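Local structure of putative immunoglobulin A1 protease (Bacteroides ovatus, 3N6Z) at residues I168-T173 and I201-S206; Y238-V243 and Y356-W361. The protein is probably a hydrolase, perhaps an immunoglobulin A1 protease, though its activity is inferred only, and folds largely as a parallel beta-solenoid. All coordinates share one frame; numbering follows the deposited sequence.

Interaction 1 of 2, residues I168-T173 and I201-S206; sequences IVNCYT and IKNCYS
Tyr172 and Tyr205 both carry CG between the backbone N and the carbonyl carbon (chi1 78° and 71°), and this shared torsion sends the two rings outward side by side. Their planes differ by only 6°, but the rings are displaced along each other until little of one covers the other: Tyr172 CB sits over the centre of the Tyr205 ring, 3.5 Å from its centroid, as a CH-pi contact, while Tyr205 OH lies over the middle of the Tyr172 ring. Both hydroxyls find partners on the C-terminal tail, Tyr172 OH at Glu363 N and Tyr205 OH at Ser362 OG.

The residue-for-residue parallel register, with CA atoms 4.7 to 4.9 Å apart from Ile168–Ile201 to Thr173–Ser206, kept round a corner that carries both strands on into a second parallel sheet, is that of successive coils of a beta-solenoid. The chain turns this corner at Asn170 and Asn203, both in the left-handed backbone region. Before the corner Lys202 N donates to Ile168 O at 3.0 Å; beyond it Thr173 N donates to Tyr205 O. Just past the corner Cys171 N donates to a sulfur acceptor, Cys204 SG, at 3.5 Å. A water gives a proton to Asn170 OD1 and accepts one from Asn203 ND2, linking amides whose other ends bind Asn132 and Trp349. On the opposite face from the tyrosines, Thr173 OG1 and Ser206 OG stand 2.8 Å apart.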
ATOM      1  N   ILE A 168       4.175  -4.913   4.752  1.00  8.17           N
ATOM      2  CA  ILE A 168       3.118  -4.079   5.319  1.00  6.81           C
ATOM      3  C   ILE A 168       2.022  -5.028   5.760  1.00  7.76           C
ATOM      4  O   ILE A 168       1.455  -5.772   4.943  1.00  8.47           O
ATOM      5  CB  ILE A 168       2.582  -3.025   4.324  1.00  6.89           C
ATOM      6  CG1 ILE A 168       3.703  -2.026   3.985  1.00  7.47           C
ATOM      7  CG2 ILE A 168       1.343  -2.319   4.905  1.00  8.54           C
ATOM      8  CD1 ILE A 168       3.342  -1.012   2.881  1.00  9.39           C
ATOM      9  N   VAL A 169       1.687  -5.001   7.056  1.00  7.20           N
ATOM     10  CA  VAL A 169       0.790  -5.977   7.661  0.60  8.45           C
ATOM     11  C   VAL A 169      -0.204  -5.254   8.610  1.00  7.32           C
ATOM     12  O   VAL A 169       0.209  -4.415   9.431  1.00  8.22           O
ATOM     13  CB  VAL A 169       1.620  -7.059   8.405  0.60  8.67           C
ATOM     14  CG1 VAL A 169       0.728  -8.104   9.017  0.60  8.41           C
ATOM     15  CG2 VAL A 169       2.626  -7.717   7.438  0.60 12.64           C
ATOM     16  N   ASN A 170      -1.475  -5.627   8.551  1.00  7.83           N
ATOM     17  CA  ASN A 170      -2.482  -5.065   9.463  1.00  8.49           C
ATOM     18  C   ASN A 170      -2.542  -3.538   9.348  1.00  7.61           C
ATOM     19  O   ASN A 170      -2.541  -2.826  10.360  1.00  8.34           O
ATOM     20  CB  ASN A 170      -2.265  -5.456  10.936  1.00  7.79           C
ATOM     21  CG  ASN A 170      -1.986  -6.912  11.152  1.00 10.69           C
ATOM     22  OD1 ASN A 170      -2.441  -7.798  10.429  1.00 10.85           O
ATOM     23  ND2 ASN A 170      -1.195  -7.173  12.196  1.00 13.38           N
ATOM     24  N   CYS A 171      -2.568  -3.040   8.113  1.00  7.61           N
ATOM     25  CA  CYS A 171      -2.630  -1.612   7.861  1.00  8.12           C
ATOM     26  C   CYS A 171      -3.786  -1.269   6.924  1.00  7.67           C
ATOM     27  O   CYS A 171      -4.289  -2.125   6.203  1.00  8.02           O
ATOM     28  CB  CYS A 171      -1.319  -1.081   7.262  1.00  8.41           C
ATOM     29  SG  CYS A 171       0.102  -1.199   8.344  1.00  8.30           S
ATOM     30  N   TYR A 172      -4.157   0.002   6.884  1.00  7.49           N
ATOM     31  CA  TYR A 172      -5.150   0.464   5.940  1.00  7.40           C
ATOM     32  C   TYR A 172      -4.909   1.884   5.541  1.00  6.91           C
ATOM     33  O   TYR A 172      -4.213   2.639   6.242  1.00  8.57           O
ATOM     34  CB  TYR A 172      -6.569   0.267   6.480  1.00  7.37           C
ATOM     35  CG  TYR A 172      -7.074   1.265   7.513  1.00  8.17           C
ATOM     36  CD1 TYR A 172      -7.776   2.391   7.117  1.00  9.57           C
ATOM     37  CD2 TYR A 172      -6.956   1.005   8.875  1.00  8.84           C
ATOM     38  CE1 TYR A 172      -8.357   3.253   8.065  1.00  9.12           C
ATOM     39  CE2 TYR A 172      -7.509   1.873   9.834  1.00  7.82           C
ATOM     40  CZ  TYR A 172      -8.222   2.969   9.421  1.00  9.56           C
ATOM     41  OH  TYR A 172      -8.815   3.797  10.361  1.00 11.09           O
ATOM     42  N   THR A 173      -5.473   2.252   4.392  1.00  6.88           N
ATOM     43  CA  THR A 173      -5.446   3.617   3.900  1.00  7.38           C
ATOM     44  C   THR A 173      -6.787   4.064   3.361  1.00  8.04           C
ATOM     45  O   THR A 173      -7.571   3.272   2.809  1.00  8.33           O
ATOM     46  CB  THR A 173      -4.383   3.855   2.810  1.00  7.79           C
ATOM     47  OG1 THR A 173      -4.767   3.158   1.631  1.00  8.16           O
ATOM     48  CG2 THR A 173      -2.994   3.369   3.256  1.00  7.89           C
ATOM     49  N   ILE A 201       2.309  -7.862   1.297  1.00  8.25           N
ATOM     50  CA  ILE A 201       1.239  -7.068   1.900  1.00  6.70           C
ATOM     51  C   ILE A 201       0.197  -8.050   2.402  1.00  6.72           C
ATOM     52  O   ILE A 201      -0.298  -8.873   1.635  1.00  8.26           O
ATOM     53  CB  ILE A 201       0.618  -6.054   0.916  1.00  7.72           C
ATOM     54  CG1 ILE A 201       1.712  -5.202   0.261  1.00  7.72           C
ATOM     55  CG2 ILE A 201      -0.436  -5.173   1.602  1.00  8.50           C
ATOM     56  CD1 ILE A 201       1.268  -4.308  -0.908  1.00  9.29           C
ATOM     57  N   LYS A 202      -0.140  -7.981   3.690  1.00  7.85           N
ATOM     58  CA  LYS A 202      -1.016  -8.961   4.322  0.60  7.40           C
ATOM     59  C   LYS A 202      -1.983  -8.300   5.296  1.00  7.34           C
ATOM     60  O   LYS A 202      -1.552  -7.474   6.109  1.00  8.51           O
ATOM     61  CB  LYS A 202      -0.168  -9.995   5.070  0.60  8.21           C
ATOM     62  CG  LYS A 202      -0.975 -11.078   5.815  0.60 11.11           C
ATOM     63  CD  LYS A 202      -0.097 -12.088   6.527  0.60 13.58           C
ATOM     64  CE  LYS A 202      -0.955 -13.161   7.182  0.60 18.66           C
ATOM     65  NZ  LYS A 202      -1.769 -13.915   6.168  0.60 22.54           N
ATOM     66  N   ASN A 203      -3.258  -8.707   5.265  1.00  7.80           N
ATOM     67  CA  ASN A 203      -4.254  -8.205   6.190  1.00  7.81           C
ATOM     68  C   ASN A 203      -4.342  -6.665   6.142  1.00  8.04           C
ATOM     69  O   ASN A 203      -4.243  -5.981   7.162  1.00  9.13           O
ATOM     70  CB  ASN A 203      -4.015  -8.725   7.625  1.00  8.78           C
ATOM     71  CG  ASN A 203      -4.626 -10.107   7.850  1.00 12.50           C
ATOM     72  OD1 ASN A 203      -5.784 -10.375   7.454  1.00 13.07           O
ATOM     73  ND2 ASN A 203      -3.847 -10.989   8.450  1.00 16.28           N
ATOM     74  N   CYS A 204      -4.551  -6.171   4.934  1.00  7.89           N
ATOM     75  CA  CYS A 204      -4.703  -4.742   4.678  1.00  8.10           C
ATOM     76  C   CYS A 204      -5.920  -4.441   3.847  1.00  7.48           C
ATOM     77  O   CYS A 204      -6.398  -5.261   3.086  1.00  8.26           O
ATOM     78  CB  CYS A 204      -3.486  -4.150   3.934  1.00  8.49           C
ATOM     79  SG  CYS A 204      -1.933  -4.218   4.876  1.00  8.55           S
ATOM     80  N   TYR A 205      -6.453  -3.246   3.994  1.00  8.01           N
ATOM     81  CA  TYR A 205      -7.472  -2.751   3.077  1.00  8.24           C
ATOM     82  C   TYR A 205      -7.215  -1.289   2.707  1.00  7.99           C
ATOM     83  O   TYR A 205      -6.454  -0.568   3.367  1.00  7.91           O
ATOM     84  CB  TYR A 205      -8.897  -2.926   3.651  1.00  9.84           C
ATOM     85  CG  TYR A 205      -9.275  -2.022   4.799  1.00  8.95           C
ATOM     86  CD1 TYR A 205      -9.024  -2.401   6.100  1.00  8.72           C
ATOM     87  CD2 TYR A 205      -9.913  -0.803   4.587  1.00  9.56           C
ATOM     88  CE1 TYR A 205      -9.387  -1.585   7.179  1.00  9.42           C
ATOM     89  CE2 TYR A 205     -10.317   0.009   5.651  1.00  9.58           C
ATOM     90  CZ  TYR A 205     -10.041  -0.379   6.955  1.00  8.75           C
ATOM     91  OH  TYR A 205     -10.400   0.424   8.038  1.00 11.53           O
ATOM     92  N   SER A 206      -7.871  -0.860   1.640  1.00  8.09           N
ATOM     93  CA  SER A 206      -7.876   0.534   1.266  1.00  8.05           C
ATOM     94  C   SER A 206      -9.211   0.954   0.703  1.00  7.97           C
ATOM     95  O   SER A 206      -9.864   0.172  -0.001  1.00  9.23           O
ATOM     96  CB  SER A 206      -6.794   0.813   0.234  1.00  9.61           C
ATOM     97  OG  SER A 206      -6.684   2.182  -0.107  1.00  9.64           O
TER
HETATM   98  O   HOH W   1      -1.381 -10.326   9.643  1.00 28.57           O

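Interaction 2 of 2, residues Y238-V243 and Y356-W361; sequences YAYGAV and YPIFQW
The backbones of 238-243 and 356-361 form no strand pairing: their nearest CA atoms, those of Tyr240 and Tyr356, are 8.3 Å apart, so side chains must span the gap. Tyr240 and Tyr356 do so with an offset stack, centroids 3.9 Å apart and planes at 11°. Tyr240 CD2 lies over the centre of the Tyr356 ring, whereas Tyr356 CD1 lies over the other ring nearer its rim; the closest carbons include Tyr240 CE2 and Tyr356 CD2 at 3.5 Å. CG of Tyr356, anti to its carbonyl carbon (chi1 -67°), lays the ring against that of Tyr240. Tyr356 CB also stands over the Tyr240 face, 4.1 Å from the centroid, in a CH-pi contact. The Trp271 ring meets that of Tyr356 as well.

Tyr238 works by its edge. Tyr238 OH donates to Pro357 O at 2.6 Å, in the carbonyl plane and on a lone pair, with a C=O...donor angle of 134°. Tyr238 OH also packs against Pro357 CD at 3.4 Å, and Ile341 of helix 334-344 touches both Tyr238 and Pro357. The contact thus attaches the C-terminal segment, which follows that helix and carries the short strand 358-359, to the flank of the parallel beta-solenoid. Were Tyr240 an alanine, one face of the Tyr356 ring would lose its stacking partner, and the ring would probably turn more freely. Aromatic stacking and a polar bond are thus divided between two nearby tyrosines: the stack probably sets the spacing and tilt of the rings, while the short hydrogen bond, with its donor direction settled, gives the Pro357 carbonyl a partner and is likely to hold the backbone beside it.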
ATOM      1  N   TYR A 238      -8.232  -6.416   0.731  1.00  7.73           N
ATOM      2  CA  TYR A 238      -9.302  -5.945  -0.144  1.00  7.54           C
ATOM      3  C   TYR A 238      -9.259  -4.444  -0.301  1.00  7.53           C
ATOM      4  O   TYR A 238      -8.682  -3.743   0.529  1.00  7.57           O
ATOM      5  CB  TYR A 238     -10.685  -6.468   0.316  1.00  9.53           C
ATOM      6  CG  TYR A 238     -11.543  -5.551   1.139  1.00  8.72           C
ATOM      7  CD1 TYR A 238     -11.374  -5.422   2.518  1.00  9.11           C
ATOM      8  CD2 TYR A 238     -12.546  -4.802   0.539  1.00  8.57           C
ATOM      9  CE1 TYR A 238     -12.201  -4.573   3.271  1.00  9.57           C
ATOM     10  CE2 TYR A 238     -13.373  -3.967   1.275  1.00  9.81           C
ATOM     11  CZ  TYR A 238     -13.191  -3.835   2.640  1.00 10.01           C
ATOM     12  OH  TYR A 238     -14.033  -3.012   3.344  1.00 12.32           O
ATOM     13  N   ALA A 239      -9.913  -3.956  -1.347  1.00  7.50           N
ATOM     14  CA  ALA A 239     -10.000  -2.536  -1.606  1.00  8.43           C
ATOM     15  C   ALA A 239     -11.382  -2.165  -2.096  1.00  8.43           C
ATOM     16  O   ALA A 239     -12.067  -2.966  -2.731  1.00  8.66           O
ATOM     17  CB  ALA A 239      -8.931  -2.090  -2.626  1.00  9.89           C
ATOM     18  N   TYR A 240     -11.774  -0.925  -1.822  1.00  9.57           N
ATOM     19  CA  TYR A 240     -13.039  -0.406  -2.312  1.00  9.31           C
ATOM     20  C   TYR A 240     -13.027   1.012  -2.804  1.00 11.12           C
ATOM     21  O   TYR A 240     -14.075   1.546  -3.235  1.00 13.76           O
ATOM     22  CB  TYR A 240     -14.172  -0.696  -1.347  1.00 11.38           C
ATOM     23  CG  TYR A 240     -14.182  -0.025   0.009  1.00 11.23           C
ATOM     24  CD1 TYR A 240     -13.391  -0.495   1.048  1.00 11.74           C
ATOM     25  CD2 TYR A 240     -15.103   0.988   0.294  1.00 12.45           C
ATOM     26  CE1 TYR A 240     -13.491   0.032   2.325  1.00 13.86           C
ATOM     27  CE2 TYR A 240     -15.185   1.555   1.584  1.00 14.04           C
ATOM     28  CZ  TYR A 240     -14.388   1.040   2.598  1.00 14.99           C
ATOM     29  OH  TYR A 240     -14.412   1.524   3.895  1.00 18.82           O
ATOM     30  N   GLY A 241     -11.866   1.646  -2.832  1.00 11.76           N
ATOM     31  CA  GLY A 241     -11.790   2.942  -3.535  1.00 12.31           C
ATOM     32  C   GLY A 241     -11.723   2.821  -5.064  1.00 12.46           C
ATOM     33  O   GLY A 241     -11.232   1.842  -5.600  1.00 14.45           O
ATOM     34  N   ALA A 242     -12.235   3.794  -5.784  1.00 11.51           N
ATOM     35  CA  ALA A 242     -12.209   3.769  -7.257  1.00 10.24           C
ATOM     36  C   ALA A 242     -10.776   3.739  -7.783  1.00 10.27           C
ATOM     37  O   ALA A 242      -9.955   4.515  -7.326  1.00 12.52           O
ATOM     38  CB  ALA A 242     -12.935   4.998  -7.805  1.00 12.10           C
ATOM     39  N   VAL A 243     -10.503   2.859  -8.743  1.00  9.79           N
ATOM     40  CA  VAL A 243      -9.157   2.676  -9.309  1.00  9.75           C
ATOM     41  C   VAL A 243      -9.233   2.991 -10.800  1.00 10.31           C
ATOM     42  O   VAL A 243     -10.129   2.485 -11.492  1.00 10.94           O
ATOM     43  CB  VAL A 243      -8.586   1.247  -9.110  1.00  8.52           C
ATOM     44  CG1 VAL A 243      -7.133   1.159  -9.536  1.00  9.90           C
ATOM     45  CG2 VAL A 243      -8.781   0.779  -7.691  1.00 10.49           C
ATOM     46  N   TYR A 356     -19.032  -2.559   4.494  1.00 17.26           N
ATOM     47  CA  TYR A 356     -17.620  -2.727   4.184  1.00 14.24           C
ATOM     48  C   TYR A 356     -16.858  -3.134   5.442  1.00 13.44           C
ATOM     49  O   TYR A 356     -16.878  -2.405   6.434  1.00 13.41           O
ATOM     50  CB  TYR A 356     -17.025  -1.439   3.617  1.00 13.40           C
ATOM     51  CG  TYR A 356     -17.537  -1.022   2.271  1.00 12.70           C
ATOM     52  CD1 TYR A 356     -17.233  -1.743   1.118  1.00 12.34           C
ATOM     53  CD2 TYR A 356     -18.341   0.124   2.146  1.00 16.14           C
ATOM     54  CE1 TYR A 356     -17.705  -1.376  -0.121  1.00 14.54           C
ATOM     55  CE2 TYR A 356     -18.796   0.531   0.884  1.00 17.65           C
ATOM     56  CZ  TYR A 356     -18.489  -0.248  -0.238  1.00 16.99           C
ATOM     57  OH  TYR A 356     -18.923   0.153  -1.476  1.00 19.99           O
ATOM     58  N   PRO A 357     -16.149  -4.276   5.414  1.00 11.28           N
ATOM     59  CA  PRO A 357     -15.365  -4.667   6.572  1.00 11.04           C
ATOM     60  C   PRO A 357     -14.212  -3.698   6.850  1.00 10.72           C
ATOM     61  O   PRO A 357     -13.633  -3.121   5.922  1.00 12.18           O
ATOM     62  CB  PRO A 357     -14.837  -6.058   6.196  1.00 11.88           C
ATOM     63  CG  PRO A 357     -15.811  -6.567   5.225  1.00 13.70           C
ATOM     64  CD  PRO A 357     -16.219  -5.370   4.430  1.00 11.92           C
ATOM     65  N   ILE A 358     -13.917  -3.544   8.122  1.00 10.67           N
ATOM     66  CA  ILE A 358     -12.840  -2.694   8.611  1.00 11.03           C
ATOM     67  C   ILE A 358     -12.117  -3.445   9.737  1.00 11.23           C
ATOM     68  O   ILE A 358     -12.430  -4.589   9.999  1.00 12.90           O
ATOM     69  CB  ILE A 358     -13.365  -1.276   9.012  1.00 12.67           C
ATOM     70  CG1 ILE A 358     -14.398  -1.387  10.144  1.00 14.87           C
ATOM     71  CG2 ILE A 358     -13.941  -0.543   7.798  1.00 14.06           C
ATOM     72  CD1 ILE A 358     -14.853  -0.065  10.690  1.00 19.52           C
ATOM     73  N   PHE A 359     -11.152  -2.817  10.390  1.00 10.84           N
ATOM     74  CA  PHE A 359     -10.528  -3.448  11.527  1.00 10.71           C
ATOM     75  C   PHE A 359     -11.297  -3.095  12.776  1.00 11.25           C
ATOM     76  O   PHE A 359     -11.958  -2.051  12.848  1.00 12.08           O
ATOM     77  CB  PHE A 359      -9.060  -3.008  11.716  1.00 10.13           C
ATOM     78  CG  PHE A 359      -8.142  -3.301  10.546  1.00  9.51           C
ATOM     79  CD1 PHE A 359      -8.330  -4.359   9.683  1.00 10.42           C
ATOM     80  CD2 PHE A 359      -7.035  -2.497  10.374  1.00  8.98           C
ATOM     81  CE1 PHE A 359      -7.432  -4.605   8.659  1.00  9.55           C
ATOM     82  CE2 PHE A 359      -6.107  -2.747   9.379  1.00  9.38           C
ATOM     83  CZ  PHE A 359      -6.339  -3.788   8.509  1.00 10.05           C
ATOM     84  N   GLN A 360     -11.108  -3.912  13.801  1.00 12.37           N
ATOM     85  CA  GLN A 360     -11.749  -3.650  15.084  1.00 14.39           C
ATOM     86  C   GLN A 360     -11.305  -2.315  15.674  1.00 13.37           C
ATOM     87  O   GLN A 360     -12.065  -1.676  16.394  1.00 17.69           O
ATOM     88  CB  GLN A 360     -11.504  -4.821  16.010  1.00 14.88           C
ATOM     89  CG  GLN A 360     -12.367  -5.999  15.536  1.00 18.69           C
ATOM     90  CD  GLN A 360     -12.139  -7.266  16.259  1.00 24.36           C
ATOM     91  OE1 GLN A 360     -11.871  -7.261  17.458  1.00 27.07           O
ATOM     92  NE2 GLN A 360     -12.236  -8.394  15.536  1.00 23.56           N
ATOM     93  N   TRP A 361     -10.092  -1.873  15.324  1.00 12.48           N
ATOM     94  CA  TRP A 361      -9.513  -0.611  15.786  1.00 12.86           C
ATOM     95  C   TRP A 361      -9.563   0.536  14.766  1.00 12.66           C
ATOM     96  O   TRP A 361      -9.076   1.617  15.041  1.00 13.60           O
ATOM     97  CB  TRP A 361      -8.088  -0.839  16.235  1.00 12.24           C
ATOM     98  CG  TRP A 361      -7.176  -1.522  15.290  1.00 11.64           C
ATOM     99  CD1 TRP A 361      -6.895  -2.842  15.272  1.00 12.00           C
ATOM    100  CD2 TRP A 361      -6.359  -0.922  14.249  1.00 10.12           C
ATOM    101  NE1 TRP A 361      -5.974  -3.127  14.278  1.00 12.09           N
ATOM    102  CE2 TRP A 361      -5.604  -1.964  13.666  1.00 10.26           C
ATOM    103  CE3 TRP A 361      -6.164   0.385  13.794  1.00 11.72           C
ATOM    104  CZ2 TRP A 361      -4.687  -1.743  12.623  1.00  9.42           C
ATOM    105  CZ3 TRP A 361      -5.265   0.609  12.776  1.00  9.97           C
ATOM    106  CH2 TRP A 361      -4.535  -0.464  12.194  1.00  9.62           C
TER

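From the N terminus, interaction 1 comes first: 168-173 and 201-206 close a loop of 27 intervening residues, one coil of the solenoid. Interaction 2 opens later, at 238-243, and closes only after 112 residues at 356-361, so the two stand in series, neither nesting nor crossing. They meet in space, their centres 9 Å apart, because strands 204-206 and 237-239 are neighbours in one parallel sheet: Ser206 O to Tyr240 N (2.9 Å) and Ser206 N to Tyr238 O (3.2 Å) are probable hydrogen bonds. Interaction 1 joins consecutive coils, whereas interaction 2 brings the C-terminal segment back onto them, and Phe359 meets Tyr205 edge-to-face.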